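Side-chain contacts in Hsp70/Hsp90 co-chaperone CNS1 (Saccharomyces cerevisiae, PDB 6HFM), which acts as a co-chaperone that binds Hsp90 and Hsp70, stimulating the ATPase of Hsp70 but not that of Hsp90: residues V27-E32 / D59-V64; K100-M105 / V147-W152. One frame throughout, in Å; residues are numbered along the deposited sequence.

Contact 1: residues V27-E32 / D59-V64; sequences VELLNE and DEFDFV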
# COMPACT_ATOMS: atom_id res chain seq x y z
N VAL A 27 1.69 11.11 -7.01
CA VAL A 27 1.36 12.30 -6.22
C VAL A 27 2.62 13.02 -5.73
O VAL A 27 3.66 12.39 -5.49
CB VAL A 27 0.41 12.00 -5.02
CG1 VAL A 27 -0.94 11.51 -5.51
CG2 VAL A 27 1.02 11.01 -4.03
N GLU A 28 2.51 14.34 -5.58
CA GLU A 28 3.66 15.18 -5.20
C GLU A 28 4.24 14.83 -3.83
O GLU A 28 5.43 15.03 -3.59
CB GLU A 28 3.26 16.67 -5.26
CG GLU A 28 3.03 17.18 -6.68
CD GLU A 28 2.29 18.50 -6.76
OE1 GLU A 28 2.18 19.21 -5.73
OE2 GLU A 28 1.81 18.84 -7.86
N LEU A 29 3.42 14.25 -2.95
CA LEU A 29 3.89 13.80 -1.63
C LEU A 29 5.00 12.74 -1.69
O LEU A 29 5.75 12.60 -0.72
CB LEU A 29 2.73 13.26 -0.80
CG LEU A 29 1.68 14.28 -0.36
CD1 LEU A 29 0.44 13.56 0.15
CD2 LEU A 29 2.23 15.21 0.71
N LEU A 30 5.09 12.01 -2.80
CA LEU A 30 6.17 11.03 -3.03
C LEU A 30 7.42 11.57 -3.76
O LEU A 30 8.30 10.77 -4.12
CB LEU A 30 5.62 9.84 -3.84
CG LEU A 30 4.45 9.04 -3.28
CD1 LEU A 30 3.95 8.06 -4.32
CD2 LEU A 30 4.85 8.31 -2.01
N ASN A 31 7.53 12.88 -3.98
CA ASN A 31 8.60 13.42 -4.85
C ASN A 31 10.03 13.14 -4.37
O ASN A 31 10.95 13.01 -5.19
CB ASN A 31 8.41 14.93 -5.10
CG ASN A 31 8.86 15.78 -3.93
OD1 ASN A 31 9.98 16.29 -3.92
ND2 ASN A 31 8.00 15.93 -2.93
N GLU A 32 10.22 13.06 -3.05
CA GLU A 32 11.56 12.83 -2.46
C GLU A 32 12.04 11.38 -2.58
O GLU A 32 13.24 11.12 -2.48
CB GLU A 32 11.59 13.29 -1.00
CG GLU A 32 11.28 14.77 -0.81
CD GLU A 32 11.16 15.18 0.65
OE1 GLU A 32 10.42 14.52 1.40
OE2 GLU A 32 11.80 16.19 1.04
N ASP A 59 -13.87 9.51 -1.33
CA ASP A 59 -13.04 10.48 -2.07
C ASP A 59 -12.00 11.16 -1.17
O ASP A 59 -11.92 12.38 -1.08
CB ASP A 59 -13.92 11.53 -2.79
CG ASP A 59 -13.15 12.36 -3.82
OD1 ASP A 59 -13.61 13.42 -4.17
OD2 ASP A 59 -12.05 11.92 -4.26
N GLU A 60 -11.22 10.33 -0.51
CA GLU A 60 -10.21 10.80 0.44
C GLU A 60 -9.04 9.85 0.40
O GLU A 60 -9.17 8.71 -0.04
CB GLU A 60 -10.82 10.85 1.84
CG GLU A 60 -9.96 11.49 2.92
CD GLU A 60 -9.60 12.93 2.61
OE1 GLU A 60 -10.37 13.83 3.01
OE2 GLU A 60 -8.56 13.15 1.94
N PHE A 61 -7.88 10.34 0.85
CA PHE A 61 -6.72 9.48 1.07
C PHE A 61 -5.82 10.05 2.16
O PHE A 61 -5.86 11.25 2.46
CB PHE A 61 -5.94 9.21 -0.24
CG PHE A 61 -5.10 10.36 -0.73
CD1 PHE A 61 -3.71 10.34 -0.56
CD2 PHE A 61 -5.68 11.43 -1.39
CE1 PHE A 61 -2.93 11.39 -1.03
CE2 PHE A 61 -4.90 12.49 -1.86
CZ PHE A 61 -3.53 12.47 -1.68
N ASP A 62 -5.04 9.16 2.77
CA ASP A 62 -4.02 9.54 3.75
C ASP A 62 -2.64 9.23 3.19
O ASP A 62 -2.49 8.37 2.31
CB ASP A 62 -4.19 8.74 5.05
CG ASP A 62 -5.43 9.10 5.83
OD1 ASP A 62 -6.00 10.20 5.65
OD2 ASP A 62 -5.85 8.26 6.66
N PHE A 63 -1.64 9.92 3.72
CA PHE A 63 -0.25 9.67 3.41
C PHE A 63 0.51 9.45 4.72
O PHE A 63 0.44 10.27 5.63
CB PHE A 63 0.36 10.85 2.66
CG PHE A 63 1.83 10.72 2.40
CD1 PHE A 63 2.31 9.79 1.49
CD2 PHE A 63 2.75 11.52 3.09
CE1 PHE A 63 3.67 9.66 1.26
CE2 PHE A 63 4.11 11.39 2.85
CZ PHE A 63 4.57 10.46 1.94
N VAL A 64 1.24 8.33 4.79
CA VAL A 64 2.08 8.01 5.94
C VAL A 64 3.51 7.91 5.41
O VAL A 64 3.80 7.06 4.58
CB VAL A 64 1.63 6.69 6.61
CG1 VAL A 64 2.53 6.34 7.79
CG2 VAL A 64 0.19 6.81 7.08
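The carbonyl oxygen of Glu28, just ahead of the two leucines that meet Phe63, is gripped twice by one residue. Asn31 N reaches Glu28 O at 3.0 Å, and the side-chain amide adds a shorter bond, Asn31 ND2 to Glu28 O at 2.8 Å, with a fairly straight N-H...O angle of 161°. Together with the bond from Leu30 N to Val27 O, the pair braces the 3-10 turn of residues 28-30, which probably helps to set the backbone carrying Leu29 and Leu30. Leu29 provides the main contact. Its CB lies over the centre of the Phe63 ring, 4.0 Å from the centroid and just 4° off the ring normal, a CH-pi arrangement. Further out, Leu29 CD1 rests against Phe63 CB at 3.7 Å, the two side chains running past each other in opposite senses. Leu30 comes from another direction: its CD2 meets Phe63 CE1 at the ring edge, 3.7 Å away. Phe63 carries its CG anti to the backbone N (chi1 175°), which extends the ring to the 3-10 turn until CZ lies 3.6 Å from Leu29 O. Phe61, two residues earlier on the same side of the strand, adds a looser touch, Leu29 CD1 to Phe61 CE1 at 4.2 Å. Asp62 points to the other side, where Tyr55 and Arg87 hold its carboxylate. The contact remains near the surface, with Leu29 exposed. It illustrates a one-turn 3-10 segment laid on a beta-hairpin, here strands 47-55 and 60-68 of the wheel domain, whose turn carries a G1 beta bulge at Asp59 and Glu60 facing Tyr55.

Contact 2: residues K100-M105 / V147-W152; sequences KVLVFM and VESEGW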
# COMPACT_ATOMS: atom_id res chain seq x y z
N LYS A 100 -14.87 -3.54 10.49
CA LYS A 100 -15.84 -3.39 9.39
C LYS A 100 -15.23 -3.10 8.02
O LYS A 100 -15.94 -3.20 7.02
CB LYS A 100 -16.87 -2.32 9.74
CG LYS A 100 -17.75 -2.68 10.92
CD LYS A 100 -18.63 -1.52 11.33
CE LYS A 100 -19.57 -1.91 12.46
NZ LYS A 100 -20.33 -0.74 12.98
N VAL A 101 -13.95 -2.72 7.96
CA VAL A 101 -13.29 -2.48 6.66
C VAL A 101 -12.55 -3.71 6.16
O VAL A 101 -12.12 -4.55 6.95
CB VAL A 101 -12.32 -1.27 6.67
CG1 VAL A 101 -13.07 0.01 7.03
CG2 VAL A 101 -11.11 -1.49 7.57
N LEU A 102 -12.43 -3.81 4.84
CA LEU A 102 -11.47 -4.72 4.20
C LEU A 102 -10.36 -3.88 3.58
O LEU A 102 -10.56 -2.69 3.30
CB LEU A 102 -12.16 -5.57 3.14
CG LEU A 102 -13.29 -6.48 3.61
CD1 LEU A 102 -13.84 -7.26 2.42
CD2 LEU A 102 -12.85 -7.42 4.72
N VAL A 103 -9.20 -4.50 3.39
CA VAL A 103 -8.04 -3.84 2.78
C VAL A 103 -7.72 -4.57 1.47
O VAL A 103 -7.59 -5.79 1.45
CB VAL A 103 -6.81 -3.88 3.70
CG1 VAL A 103 -5.65 -3.09 3.10
CG2 VAL A 103 -7.14 -3.33 5.09
N PHE A 104 -7.61 -3.79 0.39
CA PHE A 104 -7.27 -4.30 -0.93
C PHE A 104 -5.98 -3.69 -1.44
O PHE A 104 -5.63 -2.56 -1.10
CB PHE A 104 -8.42 -4.06 -1.92
CG PHE A 104 -9.70 -4.73 -1.53
CD1 PHE A 104 -9.94 -6.05 -1.89
CD2 PHE A 104 -10.65 -4.06 -0.78
CE1 PHE A 104 -11.11 -6.69 -1.51
CE2 PHE A 104 -11.83 -4.68 -0.40
CZ PHE A 104 -12.06 -6.00 -0.76
N MET A 105 -5.25 -4.47 -2.24
CA MET A 105 -4.04 -4.00 -2.91
C MET A 105 -4.07 -4.45 -4.36
O MET A 105 -4.62 -5.51 -4.68
CB MET A 105 -2.79 -4.54 -2.21
CG MET A 105 -2.66 -4.03 -0.78
SD MET A 105 -1.25 -4.67 0.16
CE MET A 105 0.07 -3.71 -0.55
N VAL A 147 -19.25 -4.04 3.56
CA VAL A 147 -20.59 -3.93 2.97
C VAL A 147 -20.64 -3.17 1.62
O VAL A 147 -21.62 -3.29 0.90
CB VAL A 147 -21.63 -3.34 3.96
CG1 VAL A 147 -21.73 -4.23 5.20
CG2 VAL A 147 -21.34 -1.90 4.34
N GLU A 148 -19.60 -2.38 1.32
CA GLU A 148 -19.47 -1.70 0.01
C GLU A 148 -18.44 -2.36 -0.93
O GLU A 148 -18.29 -1.91 -2.06
CB GLU A 148 -19.07 -0.24 0.22
CG GLU A 148 -20.03 0.56 1.08
CD GLU A 148 -19.72 2.05 1.08
OE1 GLU A 148 -19.85 2.68 0.01
OE2 GLU A 148 -19.35 2.58 2.14
N SER A 149 -17.78 -3.43 -0.48
CA SER A 149 -16.64 -3.99 -1.20
C SER A 149 -17.02 -4.68 -2.51
O SER A 149 -16.34 -4.51 -3.52
CB SER A 149 -15.85 -4.96 -0.30
OG SER A 149 -16.64 -6.05 0.12
N GLU A 150 -18.11 -5.45 -2.50
CA GLU A 150 -18.56 -6.14 -3.73
C GLU A 150 -18.87 -5.16 -4.86
O GLU A 150 -18.45 -5.37 -6.00
CB GLU A 150 -19.73 -7.09 -3.44
CG GLU A 150 -19.27 -8.41 -2.83
CD GLU A 150 -20.25 -9.03 -1.86
OE1 GLU A 150 -19.79 -9.70 -0.91
OE2 GLU A 150 -21.48 -8.86 -2.02
N GLY A 151 -19.57 -4.08 -4.53
CA GLY A 151 -19.87 -3.01 -5.48
C GLY A 151 -18.63 -2.28 -5.98
O GLY A 151 -18.51 -1.99 -7.18
N TRP A 152 -17.71 -1.98 -5.07
CA TRP A 152 -16.47 -1.29 -5.44
C TRP A 152 -15.57 -2.16 -6.34
O TRP A 152 -15.02 -1.66 -7.32
CB TRP A 152 -15.71 -0.82 -4.19
CG TRP A 152 -14.43 -0.12 -4.54
CD1 TRP A 152 -14.30 1.12 -5.09
CD2 TRP A 152 -13.11 -0.65 -4.42
NE1 TRP A 152 -12.98 1.41 -5.31
CE2 TRP A 152 -12.22 0.34 -4.90
CE3 TRP A 152 -12.59 -1.86 -3.94
CZ2 TRP A 152 -10.83 0.16 -4.91
CZ3 TRP A 152 -11.21 -2.04 -3.94
CH2 TRP A 152 -10.35 -1.03 -4.43
O HOH W 1 -18.71 -3.07 6.51
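Phe104 and Trp152 form the close end of this strand-helix contact, and a single indole atom does the touching. Trp152 CZ3 lies 3.8 Å from Phe104 CD2 and nearly as close to CG and CB, so it presses on the root of the phenyl group. The ring planes are inclined at 47° and the centroids stand 5.7 Å apart, an oblique meeting rather than a stack. Trp152 sends its CG anti to the backbone N (chi1 180°), which directs the indole obliquely forward along the strand to Phe104, where it also touches Tyr142 and Leu112. The far end of the phenyl ring meets the helix itself, with Phe104 CZ 4.0 Å from Ser149 CB, and Leu102 CD1 comes up beside the same Ser149 CB at 4.1 Å. With Phe104 cut back to an alanine, Trp152 CZ3 would probably lose its apolar partner, and a gap would open between strand and helix. At the Lys100 end no side chains meet across the two segments, although the backbones are still close. Lys100 and Val147 are exposed there, and a water spans their backbones, donating to Lys100 O at 2.8 Å and accepting from Val147 N at 3.2 Å. Val101 and Val103 turn from the helix to pack on helix 73-82, so the strand is clad on both faces. No direct hydrogen bond joins the two segments: the side-chain contact at the Phe104 end is apolar, consistent with van der Waals packing, while at the Lys100 end the polar link passes through water.

Overall arrangement
Contact 1 and contact 2 lie in series along the chain, the first closing before the second opens, and both reach the same mixed sheet of the C-terminal wheel domain. Their centres are 21 Å apart and their nearest atoms about 9 Å, without touching. The sheet connects them through successive pairings: strand 60-68 of contact 1 pairs with 47-55, which runs parallel to 139-145, which in turn is antiparallel to strand 101-106 of contact 2. Contact 1 thus brings an earlier loop onto one part of the sheet, and contact 2 brings a later helix, directly following strand 139-145, onto another. Together they tie sequence-distant peripheral elements to one common framework.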